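Local coordinates for fusion protein of Nuclear RNA export factor 2 and Protein panoramix (Drosophila melanogaster, PDB 6IEW), which combines the Panoramix-binding TAP-C (UBA) domain of Nxf2, an effector of cotranscriptional transposon silencing in the ovary, with its Panoramix partner segment, at residues A[82-85]-A[86-90]; A[52-55]-A[56-59]. All coordinates share one frame; numbering follows the deposited sequence. Where two conformers were deposited one is given.

Interaction 1 of 2, residues A[82-85]-A[86-90]; sequences ELVL and EQIQQ
Leu83 with Gln87 and Val84 with Ile88 are i to i+4 neighbours, one turn apart on an alpha-helix, in the Panoramix part of the fusion, on helix 70-93 of the Nxf2-interacting region. Four successive backbone hydrogen bonds hold this part of the helix, from Glu86 N to Glu82 O through Gln89 N to Leu85 O; the shortest of the four, Ile88 N to Val84 O, is 2.8 Å. Over this frame the side chains sort by face. Val84 CG1 meets the end of Ile88, CD1, at 3.9 Å. Ile88 reaches back because CG1 lies opposite its own carbonyl carbon (chi1 -69°) and the chain runs on extended, which also lays CG1 3.2 Å from Val84 O. The CG1-CD1 arm of isoleucine is long enough to span one turn, and the short valine leaves room for it. Val84 also touches Leu41, and Leu85 packs on Glu38 and Ile45, all on helix 37-49 of the Nxf2 domain. Gln87 stretches back along the neighbouring face, its amide NE2 3.6 Å from Leu83 CD2, a van der Waals contact. At about a right angle to Leu83, Glu86 brings OE1 to 3.7 Å from CD1. Polar ends suit this exposed side. The chemistry is thus only partly amphipathic: backbone bonds hold the helix, Val84 and Leu85 meet the domain, and Leu83 stays on the exposed side among polar chains.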
ATOM      1  N   GLU A  82       5.902   2.579  -6.043  1.00  8.98           N
ATOM      2  CA  GLU A  82       6.938   3.516  -6.464  1.00  9.24           C
ATOM      3  C   GLU A  82       6.459   4.418  -7.597  1.00 10.34           C
ATOM      4  O   GLU A  82       6.818   5.599  -7.647  1.00 10.61           O
ATOM      5  CB  GLU A  82       8.208   2.760  -6.853  1.00  9.88           C
ATOM      6  CG  GLU A  82       8.956   2.190  -5.662  1.00 12.26           C
ATOM      7  CD  GLU A  82      10.136   1.333  -6.064  1.00 13.78           C
ATOM      8  OE1 GLU A  82      10.174   0.889  -7.231  1.00 13.45           O
ATOM      9  OE2 GLU A  82      11.023   1.105  -5.214  1.00 15.39           O
ATOM     10  N   LEU A  83       5.648   3.884  -8.518  1.00  9.17           N
ATOM     11  CA  LEU A  83       5.136   4.722  -9.601  1.00  8.81           C
ATOM     12  C   LEU A  83       4.185   5.787  -9.074  1.00 10.43           C
ATOM     13  O   LEU A  83       4.222   6.936  -9.527  1.00 12.35           O
ATOM     14  CB  LEU A  83       4.453   3.872 -10.675  1.00 10.28           C
ATOM     15  CG  LEU A  83       4.052   4.643 -11.938  1.00  9.21           C
ATOM     16  CD1 LEU A  83       5.281   4.965 -12.784  1.00 13.42           C
ATOM     17  CD2 LEU A  83       3.020   3.876 -12.750  1.00 10.73           C
ATOM     18  N   VAL A  84       3.323   5.424  -8.121  1.00 10.16           N
ATOM     19  CA  VAL A  84       2.404   6.406  -7.553  1.00  8.94           C
ATOM     20  C   VAL A  84       3.174   7.494  -6.818  1.00 11.18           C
ATOM     21  O   VAL A  84       2.827   8.679  -6.897  1.00 11.04           O
ATOM     22  CB  VAL A  84       1.356   5.717  -6.658  1.00  9.40           C
ATOM     23  CG1 VAL A  84       0.563   6.748  -5.865  1.00 10.14           C
ATOM     24  CG2 VAL A  84       0.421   4.875  -7.506  1.00 11.24           C
ATOM     25  N   LEU A  85       4.233   7.113  -6.096  1.00 11.61           N
ATOM     26  CA  LEU A  85       5.068   8.112  -5.436  1.00 11.60           C
ATOM     27  C   LEU A  85       5.676   9.079  -6.446  1.00 15.39           C
ATOM     28  O   LEU A  85       5.735  10.291  -6.200  1.00 14.14           O
ATOM     29  CB  LEU A  85       6.153   7.432  -4.602  1.00 11.00           C
ATOM     30  CG  LEU A  85       5.682   6.769  -3.303  1.00 11.17           C
ATOM     31  CD1 LEU A  85       6.824   6.037  -2.641  1.00 13.55           C
ATOM     32  CD2 LEU A  85       5.114   7.812  -2.356  1.00 12.41           C
ATOM     33  N   GLU A  86       6.121   8.562  -7.595  1.00 12.09           N
ATOM     34  CA  GLU A  86       6.638   9.433  -8.646  1.00 15.01           C
ATOM     35  C   GLU A  86       5.551  10.355  -9.178  1.00 15.35           C
ATOM     36  O   GLU A  86       5.797  11.542  -9.423  1.00 15.21           O
ATOM     37  CB  GLU A  86       7.220   8.595  -9.785  1.00 15.53           C
ATOM     38  CG  GLU A  86       8.542   7.923  -9.465  1.00 20.48           C
ATOM     39  CD  GLU A  86       9.028   7.033 -10.597  1.00 26.61           C
ATOM     40  OE1 GLU A  86       8.249   6.783 -11.542  1.00 20.89           O
ATOM     41  OE2 GLU A  86      10.193   6.585 -10.539  1.00 31.38           O
ATOM     42  N   GLN A  87       4.342   9.822  -9.370  1.00 11.21           N
ATOM     43  CA  GLN A  87       3.232  10.640  -9.845  1.00 13.25           C
ATOM     44  C   GLN A  87       2.893  11.742  -8.851  1.00 19.77           C
ATOM     45  O   GLN A  87       2.597  12.876  -9.248  1.00 19.31           O
ATOM     46  CB  GLN A  87       2.014   9.757 -10.107  1.00 13.05           C
ATOM     47  CG  GLN A  87       2.208   8.759 -11.237  1.00 12.96           C
ATOM     48  CD  GLN A  87       1.116   7.713 -11.289  1.00 12.54           C
ATOM     49  OE1 GLN A  87       0.276   7.627 -10.391  1.00 16.37           O
ATOM     50  NE2 GLN A  87       1.123   6.904 -12.342  1.00 14.16           N
ATOM     51  N   ILE A  88       2.924  11.425  -7.553  1.00 14.03           N
ATOM     52  CA  ILE A  88       2.630  12.428  -6.530  1.00 15.78           C
ATOM     53  C   ILE A  88       3.645  13.559  -6.592  1.00 20.62           C
ATOM     54  O   ILE A  88       3.289  14.744  -6.551  1.00 24.68           O
ATOM     55  CB  ILE A  88       2.571  11.774  -5.138  1.00 18.74           C
ATOM     56  CG1 ILE A  88       1.345  10.861  -5.034  1.00 14.66           C
ATOM     57  CG2 ILE A  88       2.569  12.831  -4.040  1.00 22.96           C
ATOM     58  CD1 ILE A  88       1.324  10.004  -3.783  1.00 13.80           C
ATOM     59  N   GLN A  89       4.927  13.212  -6.710  1.00 18.93           N
ATOM     60  CA  GLN A  89       5.963  14.228  -6.847  1.00 26.62           C
ATOM     61  C   GLN A  89       5.775  15.037  -8.125  1.00 28.84           C
ATOM     62  O   GLN A  89       5.903  16.268  -8.122  1.00 30.38           O
ATOM     63  CB  GLN A  89       7.341  13.565  -6.822  1.00 28.43           C
ATOM     64  CG  GLN A  89       8.488  14.543  -6.683  1.00 30.33           C
ATOM     65  CD  GLN A  89       8.318  15.454  -5.485  1.00 45.37           C
ATOM     66  OE1 GLN A  89       8.384  15.011  -4.339  1.00 43.40           O
ATOM     67  NE2 GLN A  89       8.083  16.735  -5.745  1.00 44.97           N
ATOM     68  N   GLN A  90       5.458  14.361  -9.231  1.00 19.26           N
ATOM     69  CA  GLN A  90       5.285  15.061 -10.501  1.00 28.43           C
ATOM     70  C   GLN A  90       4.084  15.999 -10.462  1.00 29.15           C
ATOM     71  O   GLN A  90       4.115  17.081 -11.059  1.00 27.22           O
ATOM     72  CB  GLN A  90       5.169  14.054 -11.646  1.00 22.50           C
ATOM     73  CG  GLN A  90       6.469  13.323 -11.940  1.00 23.25           C
ATOM     74  CD  GLN A  90       6.247  11.981 -12.613  1.00 25.57           C
ATOM     75  OE1 GLN A  90       5.148  11.677 -13.075  1.00 29.40           O
ATOM     76  NE2 GLN A  90       7.292  11.166 -12.660  1.00 26.16           N
TER

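Interaction 2 of 2, residues A[52-55]-A[56-59]; sequences EIPD and LAFA
Pro54 and Ala57 close a short 3-10 turn in the UBA-like TAP-C domain of Nxf2, in the loop after helix 37-49. Ala57 N donates to Pro54 O at 3.0 Å, and Phe58 N gives the next i to i+3 bond, 3.2 Å to Asp55 O. Both donors stand well above the plane of the carbonyl they use, Ala57 N by 60°, a geometry consistent with the tight winding. Further backbone hydrogen bonds join Ala57 with Ile22 and Ala59 with Gly20. Proline suits the start of such a turn: its ring fixes phi, and it has no N-H to satisfy. The acid of Asp55 is engaged beyond the turn, OD1 forming a salt bridge with Arg74 of the Panoramix helix; NH2 of that arginine also donates to Ile53 O, so one guanidinium group serves two acceptors of this loop.

Apolar groups fill the inner side. The small Ala57 methyl, CB, packs at van der Waals distance, 3.8 Å, from Ile53 CG2. The large ring of Phe58 suits burial among Ile53, Leu21 and Phe44 of the Nxf2 part; it also touches Ala77 of the Panoramix part. Ile53 CG2 reaches this ring obliquely, 3.8 Å from CZ, whereas Asp55 O lies at the ring edge, in its plane, 3.4 Å from CD2.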
ATOM      1  N   GLU A  52      10.104  -7.170   6.348  1.00 10.70           N
ATOM      2  CA  GLU A  52       9.023  -7.113   7.321  0.54 11.92           C
ATOM      3  C   GLU A  52       7.646  -7.325   6.705  1.00 11.96           C
ATOM      4  O   GLU A  52       6.647  -7.273   7.427  1.00 13.62           O
ATOM      5  CB  GLU A  52       9.073  -5.791   8.098  0.54 15.18           C
ATOM      6  CG  GLU A  52      10.221  -5.729   9.099  0.54 17.38           C
ATOM      7  CD  GLU A  52      10.539  -4.318   9.551  0.54 20.11           C
ATOM      8  OE1 GLU A  52       9.827  -3.380   9.135  0.54 25.89           O
ATOM      9  OE2 GLU A  52      11.510  -4.148  10.319  0.54 25.19           O
ATOM     10  N   ILE A  53       7.568  -7.576   5.400  1.00 10.92           N
ATOM     11  CA  ILE A  53       6.298  -7.858   4.732  1.00 10.57           C
ATOM     12  C   ILE A  53       6.276  -9.328   4.330  1.00  9.72           C
ATOM     13  O   ILE A  53       6.939  -9.715   3.355  1.00 10.84           O
ATOM     14  CB  ILE A  53       6.084  -6.952   3.511  1.00 10.07           C
ATOM     15  CG1 ILE A  53       6.221  -5.474   3.891  1.00 11.01           C
ATOM     16  CG2 ILE A  53       4.711  -7.216   2.890  1.00 13.56           C
ATOM     17  CD1 ILE A  53       5.123  -4.963   4.811  1.00 12.92           C
ATOM     18  N   PRO A  54       5.535 -10.179   5.036  1.00  9.00           N
ATOM     19  CA  PRO A  54       5.499 -11.599   4.673  1.00  9.49           C
ATOM     20  C   PRO A  54       4.910 -11.812   3.286  1.00  9.76           C
ATOM     21  O   PRO A  54       4.124 -11.002   2.792  1.00  9.81           O
ATOM     22  CB  PRO A  54       4.589 -12.216   5.745  1.00 11.82           C
ATOM     23  CG  PRO A  54       4.628 -11.245   6.888  1.00 12.65           C
ATOM     24  CD  PRO A  54       4.753  -9.897   6.253  1.00 10.42           C
ATOM     25  N   ASP A  55       5.299 -12.929   2.663  1.00  8.67           N
ATOM     26  CA  ASP A  55       4.685 -13.341   1.405  1.00  9.46           C
ATOM     27  C   ASP A  55       3.163 -13.330   1.499  1.00 11.48           C
ATOM     28  O   ASP A  55       2.476 -12.885   0.573  1.00  9.67           O
ATOM     29  CB  ASP A  55       5.143 -14.752   1.030  1.00  9.71           C
ATOM     30  CG  ASP A  55       6.490 -14.785   0.337  1.00 11.92           C
ATOM     31  OD1 ASP A  55       7.167 -13.741   0.252  1.00 14.78           O
ATOM     32  OD2 ASP A  55       6.869 -15.879  -0.136  1.00 13.58           O
ATOM     33  N   LEU A  56       2.613 -13.818   2.614  1.00  9.05           N
ATOM     34  CA  LEU A  56       1.164 -13.935   2.730  1.00  8.54           C
ATOM     35  C   LEU A  56       0.460 -12.587   2.811  1.00  9.58           C
ATOM     36  O   LEU A  56      -0.773 -12.550   2.742  1.00 10.26           O
ATOM     37  CB  LEU A  56       0.769 -14.828   3.918  1.00 11.08           C
ATOM     38  CG  LEU A  56       1.169 -14.485   5.358  1.00 10.15           C
ATOM     39  CD1 LEU A  56       0.389 -13.302   5.927  1.00 11.03           C
ATOM     40  CD2 LEU A  56       0.958 -15.706   6.241  1.00 10.71           C
ATOM     41  N   ALA A  57       1.201 -11.489   2.973  1.00  8.69           N
ATOM     42  CA  ALA A  57       0.564 -10.181   2.985  1.00  8.98           C
ATOM     43  C   ALA A  57       0.067  -9.758   1.614  1.00 10.54           C
ATOM     44  O   ALA A  57      -0.703  -8.800   1.529  1.00  9.34           O
ATOM     45  CB  ALA A  57       1.525  -9.130   3.542  1.00  8.33           C
ATOM     46  N   PHE A  58       0.471 -10.444   0.549  1.00  7.43           N
ATOM     47  CA  PHE A  58       0.102 -10.045  -0.802  1.00  8.64           C
ATOM     48  C   PHE A  58      -1.155 -10.782  -1.234  1.00  9.76           C
ATOM     49  O   PHE A  58      -1.200 -12.019  -1.215  1.00  9.94           O
ATOM     50  CB  PHE A  58       1.270 -10.276  -1.758  1.00  9.64           C
ATOM     51  CG  PHE A  58       2.450  -9.408  -1.448  1.00  9.07           C
ATOM     52  CD1 PHE A  58       2.476  -8.090  -1.876  1.00 10.57           C
ATOM     53  CD2 PHE A  58       3.501  -9.885  -0.687  1.00 11.96           C
ATOM     54  CE1 PHE A  58       3.545  -7.275  -1.570  1.00  8.99           C
ATOM     55  CE2 PHE A  58       4.574  -9.071  -0.380  1.00 11.29           C
ATOM     56  CZ  PHE A  58       4.592  -7.764  -0.824  1.00 11.85           C
ATOM     57  N   ALA A  59      -2.176 -10.016  -1.602  1.00 10.84           N
ATOM     58  CA  ALA A  59      -3.457 -10.573  -1.993  1.00 11.01           C
ATOM     59  C   ALA A  59      -3.345 -11.320  -3.314  1.00 11.80           C
ATOM     60  O   ALA A  59      -2.454 -11.072  -4.134  1.00 14.04           O
ATOM     61  CB  ALA A  59      -4.494  -9.456  -2.129  1.00 12.55           C
TER

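In the fold
Interaction 1 belongs to the Panoramix part and interaction 2 to the TAP-C domain of Nxf2, joined here by an engineered linker. They lie on opposite sides of the chain's centre, their own centres about 23 Å apart and their nearest atoms about 11 Å apart, so neither touches the other. What relates them is helix 70-93: its earlier residues Lys70, Arg74 and Ala77 meet the loop of interaction 2, while Glu82, Val84 and Leu85 of interaction 1 rest on helix 37-49. Phe58 touches that same helix at Phe44 and Asn48, so both contacts border one Nxf2 helix. Polar and apolar contacts both join the Panoramix helix to the domain.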